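Local coordinates for protein aminopeptidase N (Francisella tularensis subsp. tularensis, PDB 5DLL) that probably takes part in breaking down intracellular peptides, as a zinc-dependent M1-family aminopeptidase that releases amino acids from their N-termini, at residues F445-G456 against T484-I495. Sequence-based numbering, arbitrary orientation.
Sequences FSLFKRWYAQSG and TADQKEKQALHI
With CG anti to the backbone N (chi1 -177°) and the chain bent at chi2, the side chain of Gln454 turns its amide onto the backbone of Gln491, while Trp451, with CG beside its own backbone N (chi1 -83°), turns one face of its indole to Leu493 and its N-H edge to His494. The contact ties the short helix 450-453 and its flanks, in the region of the M1 peptidase domain, to the loop between strands 472-480 and 495-502 of the Ig-like fold. Glutamine suits position 454 because one amide can both accept and donate: Gln454 OE1 takes the N-H of Gln491 in its carbonyl plane, on a lone pair, at 2.9 Å from Gln491 N, and NE2 returns a weak bond to Gln491 O. Tryptophan offers a broad apolar face and one polar edge. Leu493 CD1 sits over the six-membered ring, 3.7 Å from its centroid and 9° off the normal, a CH-π contact. At the edge, Trp451 NE1 gives a nearly straight bond of 2.8 Å to His494 O, which lies in the indole plane. Helix 390-423 also packs against this part of the peptidase side, its Met402 touching both Phe448 and Trp451. The second branch of Leu493, CD2, packs on the aliphatic CG of Arg450 at 3.6 Å, so the leucine fork spans the indole and the arginine stem. Farther along, Gln487 extends beyond CG to present OE1 to two donors from opposite faces of its amide plane, Ser455 N at 3.2 Å and the ammonium of Lys490. The long lysine chain lets that same Lys490 NZ also reach the main chain after helix 450-453, donating to Ser455 O at 3.1 Å from above the carbonyl plane.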
loop_
_atom_site.group_PDB
_atom_site.type_symbol
_atom_site.label_atom_id
_atom_site.label_comp_id
_atom_site.label_asym_id
_atom_site.label_seq_id
_atom_site.Cartn_x
_atom_site.Cartn_y
_atom_site.Cartn_z
ATOM N N PHE A 445 26.542 0.528 -11.387
ATOM C CA PHE A 445 25.742 0.678 -10.167
ATOM C C PHE A 445 26.208 -0.278 -9.060
ATOM O O PHE A 445 25.388 -0.909 -8.396
ATOM C CB PHE A 445 24.255 0.418 -10.462
ATOM C CG PHE A 445 23.593 1.473 -11.307
ATOM C CD1 PHE A 445 23.659 2.815 -10.954
ATOM C CD2 PHE A 445 22.860 1.117 -12.432
ATOM C CE1 PHE A 445 23.034 3.781 -11.726
ATOM C CE2 PHE A 445 22.230 2.077 -13.205
ATOM C CZ PHE A 445 22.317 3.411 -12.853
ATOM N N SER A 446 27.517 -0.383 -8.855
ATOM C CA SER A 446 28.054 -1.246 -7.800
ATOM C C SER A 446 27.812 -0.646 -6.416
ATOM O O SER A 446 27.445 -1.363 -5.485
ATOM C CB SER A 446 29.549 -1.509 -8.009
ATOM O OG SER A 446 29.751 -2.494 -9.008
ATOM N N LEU A 447 28.019 0.664 -6.293
ATOM C CA LEU A 447 27.822 1.375 -5.028
ATOM C C LEU A 447 26.341 1.512 -4.691
ATOM O O LEU A 447 25.958 1.559 -3.520
ATOM C CB LEU A 447 28.458 2.768 -5.087
ATOM C CG LEU A 447 28.660 3.469 -3.738
ATOM C CD1 LEU A 447 29.835 2.865 -2.973
ATOM C CD2 LEU A 447 28.864 4.960 -3.943
ATOM N N PHE A 448 25.511 1.593 -5.723
ATOM C CA PHE A 448 24.073 1.679 -5.531
ATOM C C PHE A 448 23.497 0.409 -4.885
ATOM O O PHE A 448 22.537 0.488 -4.119
ATOM C CB PHE A 448 23.390 1.949 -6.868
ATOM C CG PHE A 448 21.921 2.191 -6.749
ATOM C CD1 PHE A 448 21.445 3.439 -6.389
ATOM C CD2 PHE A 448 21.014 1.171 -6.985
ATOM C CE1 PHE A 448 20.088 3.670 -6.272
ATOM C CE2 PHE A 448 19.654 1.395 -6.869
ATOM C CZ PHE A 448 19.192 2.647 -6.512
ATOM N N LYS A 449 24.085 -0.751 -5.191
ATOM C CA LYS A 449 23.645 -2.037 -4.615
ATOM C C LYS A 449 23.655 -2.063 -3.084
ATOM O O LYS A 449 22.899 -2.817 -2.465
ATOM C CB LYS A 449 24.497 -3.190 -5.159
ATOM C CG LYS A 449 24.119 -3.587 -6.573
ATOM C CD LYS A 449 25.116 -4.548 -7.189
ATOM C CE LYS A 449 24.728 -4.876 -8.619
ATOM N NZ LYS A 449 25.758 -5.701 -9.301
ATOM N N ARG A 450 24.511 -1.232 -2.491
ATOM C CA ARG A 450 24.602 -1.068 -1.038
ATOM C C ARG A 450 23.282 -0.609 -0.375
ATOM O O ARG A 450 23.112 -0.775 0.835
ATOM C CB ARG A 450 25.749 -0.092 -0.719
ATOM C CG ARG A 450 26.056 0.147 0.753
ATOM C CD ARG A 450 26.342 -1.134 1.517
ATOM N NE ARG A 450 26.545 -0.875 2.942
ATOM C CZ ARG A 450 26.517 -1.806 3.894
ATOM N NH1 ARG A 450 26.294 -3.083 3.590
ATOM N NH2 ARG A 450 26.713 -1.455 5.163
ATOM N N TRP A 451 22.358 -0.041 -1.158
ATOM C CA TRP A 451 21.005 0.294 -0.670
ATOM C C TRP A 451 20.208 -0.929 -0.186
ATOM O O TRP A 451 19.394 -0.824 0.738
ATOM C CB TRP A 451 20.189 1.008 -1.759
ATOM C CG TRP A 451 20.448 2.484 -1.874
ATOM C CD1 TRP A 451 21.176 3.118 -2.839
ATOM C CD2 TRP A 451 19.957 3.511 -1.001
ATOM N NE1 TRP A 451 21.180 4.473 -2.616
ATOM C CE2 TRP A 451 20.440 4.742 -1.494
ATOM C CE3 TRP A 451 19.166 3.509 0.156
ATOM C CZ2 TRP A 451 20.155 5.963 -0.870
ATOM C CZ3 TRP A 451 18.880 4.724 0.773
ATOM C CH2 TRP A 451 19.375 5.933 0.257
ATOM N N TYR A 452 20.431 -2.074 -0.824
ATOM C CA TYR A 452 19.737 -3.312 -0.456
ATOM C C TYR A 452 20.214 -3.901 0.871
ATOM O O TYR A 452 19.424 -4.507 1.600
ATOM C CB TYR A 452 19.853 -4.345 -1.586
ATOM C CG TYR A 452 18.997 -3.968 -2.769
ATOM C CD1 TYR A 452 17.665 -4.366 -2.837
ATOM C CD2 TYR A 452 19.499 -3.175 -3.795
ATOM C CE1 TYR A 452 16.860 -4.002 -3.904
ATOM C CE2 TYR A 452 18.701 -2.807 -4.868
ATOM C CZ TYR A 452 17.382 -3.224 -4.918
ATOM O OH TYR A 452 16.578 -2.869 -5.976
ATOM N N ALA A 453 21.494 -3.701 1.184
ATOM C CA ALA A 453 22.106 -4.253 2.396
ATOM C C ALA A 453 21.987 -3.333 3.616
ATOM O O ALA A 453 21.846 -3.815 4.742
ATOM C CB ALA A 453 23.569 -4.590 2.135
ATOM N N GLN A 454 22.038 -2.020 3.400
ATOM C CA GLN A 454 22.122 -1.063 4.510
ATOM C C GLN A 454 20.773 -0.669 5.118
ATOM O O GLN A 454 19.832 -0.311 4.408
ATOM C CB GLN A 454 22.870 0.200 4.079
ATOM C CG GLN A 454 23.053 1.208 5.208
ATOM C CD GLN A 454 24.319 2.029 5.067
ATOM O OE1 GLN A 454 25.427 1.505 5.201
ATOM N NE2 GLN A 454 24.166 3.324 4.804
ATOM N N SER A 455 20.719 -0.714 6.447
ATOM C CA SER A 455 19.530 -0.354 7.215
ATOM C C SER A 455 19.597 1.108 7.664
ATOM O O SER A 455 20.661 1.729 7.631
ATOM C CB SER A 455 19.414 -1.273 8.431
ATOM O OG SER A 455 18.240 -1.008 9.176
ATOM N N GLY A 456 18.454 1.655 8.065
ATOM C CA GLY A 456 18.394 3.005 8.622
ATOM C C GLY A 456 18.231 4.130 7.614
ATOM O O GLY A 456 18.546 3.976 6.431
ATOM N N THR A 484 22.198 1.170 13.896
ATOM C CA THR A 484 20.875 0.654 14.266
ATOM C C THR A 484 21.012 -0.631 15.085
ATOM O O THR A 484 22.116 -1.149 15.276
ATOM C CB THR A 484 20.015 0.362 13.018
ATOM O OG1 THR A 484 20.766 -0.427 12.088
ATOM C CG2 THR A 484 19.585 1.650 12.350
ATOM N N ALA A 485 19.880 -1.138 15.568
ATOM C CA ALA A 485 19.855 -2.378 16.340
ATOM C C ALA A 485 20.364 -3.577 15.526
ATOM O O ALA A 485 21.120 -4.407 16.042
ATOM C CB ALA A 485 18.447 -2.644 16.855
ATOM N N ASP A 486 19.955 -3.653 14.258
ATOM C CA ASP A 486 20.323 -4.777 13.382
ATOM C C ASP A 486 21.785 -4.739 12.911
ATOM O O ASP A 486 22.407 -5.789 12.722
ATOM C CB ASP A 486 19.369 -4.875 12.181
ATOM C CG ASP A 486 19.312 -3.596 11.360
ATOM O OD1 ASP A 486 19.084 -2.513 11.944
ATOM O OD2 ASP A 486 19.481 -3.677 10.128
ATOM N N GLN A 487 22.326 -3.537 12.720
ATOM C CA GLN A 487 23.744 -3.374 12.393
ATOM C C GLN A 487 24.237 -1.959 12.689
ATOM O O GLN A 487 23.508 -0.985 12.491
ATOM C CB GLN A 487 24.011 -3.720 10.926
ATOM C CG GLN A 487 23.064 -3.059 9.939
ATOM C CD GLN A 487 23.650 -2.926 8.546
ATOM O OE1 GLN A 487 23.322 -1.995 7.813
ATOM N NE2 GLN A 487 24.526 -3.851 8.176
ATOM N N LYS A 488 25.480 -1.863 13.156
ATOM C CA LYS A 488 26.093 -0.578 13.516
ATOM C C LYS A 488 27.114 -0.067 12.489
ATOM O O LYS A 488 27.420 1.129 12.458
ATOM C CB LYS A 488 26.722 -0.687 14.909
ATOM C CG LYS A 488 25.680 -0.696 16.024
ATOM C CD LYS A 488 25.832 -1.867 16.982
ATOM C CE LYS A 488 24.555 -2.085 17.781
ATOM N NZ LYS A 488 24.635 -3.292 18.648
ATOM N N GLU A 489 27.628 -0.971 11.655
ATOM C CA GLU A 489 28.540 -0.612 10.562
ATOM C C GLU A 489 27.770 0.006 9.384
ATOM O O GLU A 489 26.783 -0.569 8.916
ATOM C CB GLU A 489 29.360 -1.835 10.107
ATOM C CG GLU A 489 28.580 -3.011 9.499
ATOM C CD GLU A 489 28.055 -4.013 10.523
ATOM O OE1 GLU A 489 27.963 -5.213 10.187
ATOM O OE2 GLU A 489 27.726 -3.609 11.659
ATOM N N LYS A 490 28.221 1.174 8.917
ATOM C CA LYS A 490 27.525 1.937 7.866
ATOM C C LYS A 490 28.489 2.501 6.813
ATOM O O LYS A 490 29.699 2.560 7.033
ATOM C CB LYS A 490 26.718 3.083 8.487
ATOM C CG LYS A 490 25.741 2.664 9.579
ATOM C CD LYS A 490 24.552 1.889 9.031
ATOM C CE LYS A 490 23.821 1.148 10.139
ATOM N NZ LYS A 490 22.589 0.472 9.654
ATOM N N GLN A 491 27.937 2.924 5.675
ATOM C CA GLN A 491 28.738 3.349 4.519
ATOM C C GLN A 491 28.117 4.509 3.731
ATOM O O GLN A 491 26.963 4.884 3.949
ATOM C CB GLN A 491 28.939 2.168 3.565
ATOM C CG GLN A 491 29.774 1.034 4.130
ATOM C CD GLN A 491 30.194 0.043 3.064
ATOM O OE1 GLN A 491 29.407 -0.311 2.182
ATOM N NE2 GLN A 491 31.440 -0.409 3.136
ATOM N N ALA A 492 28.904 5.061 2.808
ATOM C CA ALA A 492 28.441 6.110 1.902
ATOM C C ALA A 492 27.661 5.507 0.733
ATOM O O ALA A 492 28.217 4.771 -0.084
ATOM C CB ALA A 492 29.619 6.915 1.382
ATOM N N LEU A 493 26.372 5.826 0.665
ATOM C CA LEU A 493 25.493 5.347 -0.401
ATOM C C LEU A 493 25.565 6.210 -1.666
ATOM O O LEU A 493 26.199 7.265 -1.688
ATOM C CB LEU A 493 24.047 5.321 0.099
ATOM C CG LEU A 493 23.789 4.484 1.352
ATOM C CD1 LEU A 493 22.462 4.862 1.990
ATOM C CD2 LEU A 493 23.830 3.004 1.011
ATOM N N HIS A 494 24.900 5.733 -2.715
ATOM C CA HIS A 494 24.731 6.468 -3.961
ATOM C C HIS A 494 23.422 7.262 -3.864
ATOM O O HIS A 494 22.335 6.687 -3.969
ATOM C CB HIS A 494 24.668 5.467 -5.120
ATOM C CG HIS A 494 24.835 6.080 -6.476
ATOM N ND1 HIS A 494 25.312 5.366 -7.554
ATOM C CD2 HIS A 494 24.596 7.333 -6.930
ATOM C CE1 HIS A 494 25.354 6.151 -8.616
ATOM N NE2 HIS A 494 24.927 7.349 -8.263
ATOM N N ILE A 495 23.528 8.577 -3.651
ATOM C CA ILE A 495 22.349 9.442 -3.491
ATOM C C ILE A 495 22.167 10.327 -4.727
ATOM O O ILE A 495 23.068 11.097 -5.066
ATOM C CB ILE A 495 22.452 10.397 -2.266
ATOM C CG1 ILE A 495 23.169 9.752 -1.070
ATOM C CG2 ILE A 495 21.069 10.893 -1.859
ATOM C CD1 ILE A 495 22.451 8.579 -0.449
#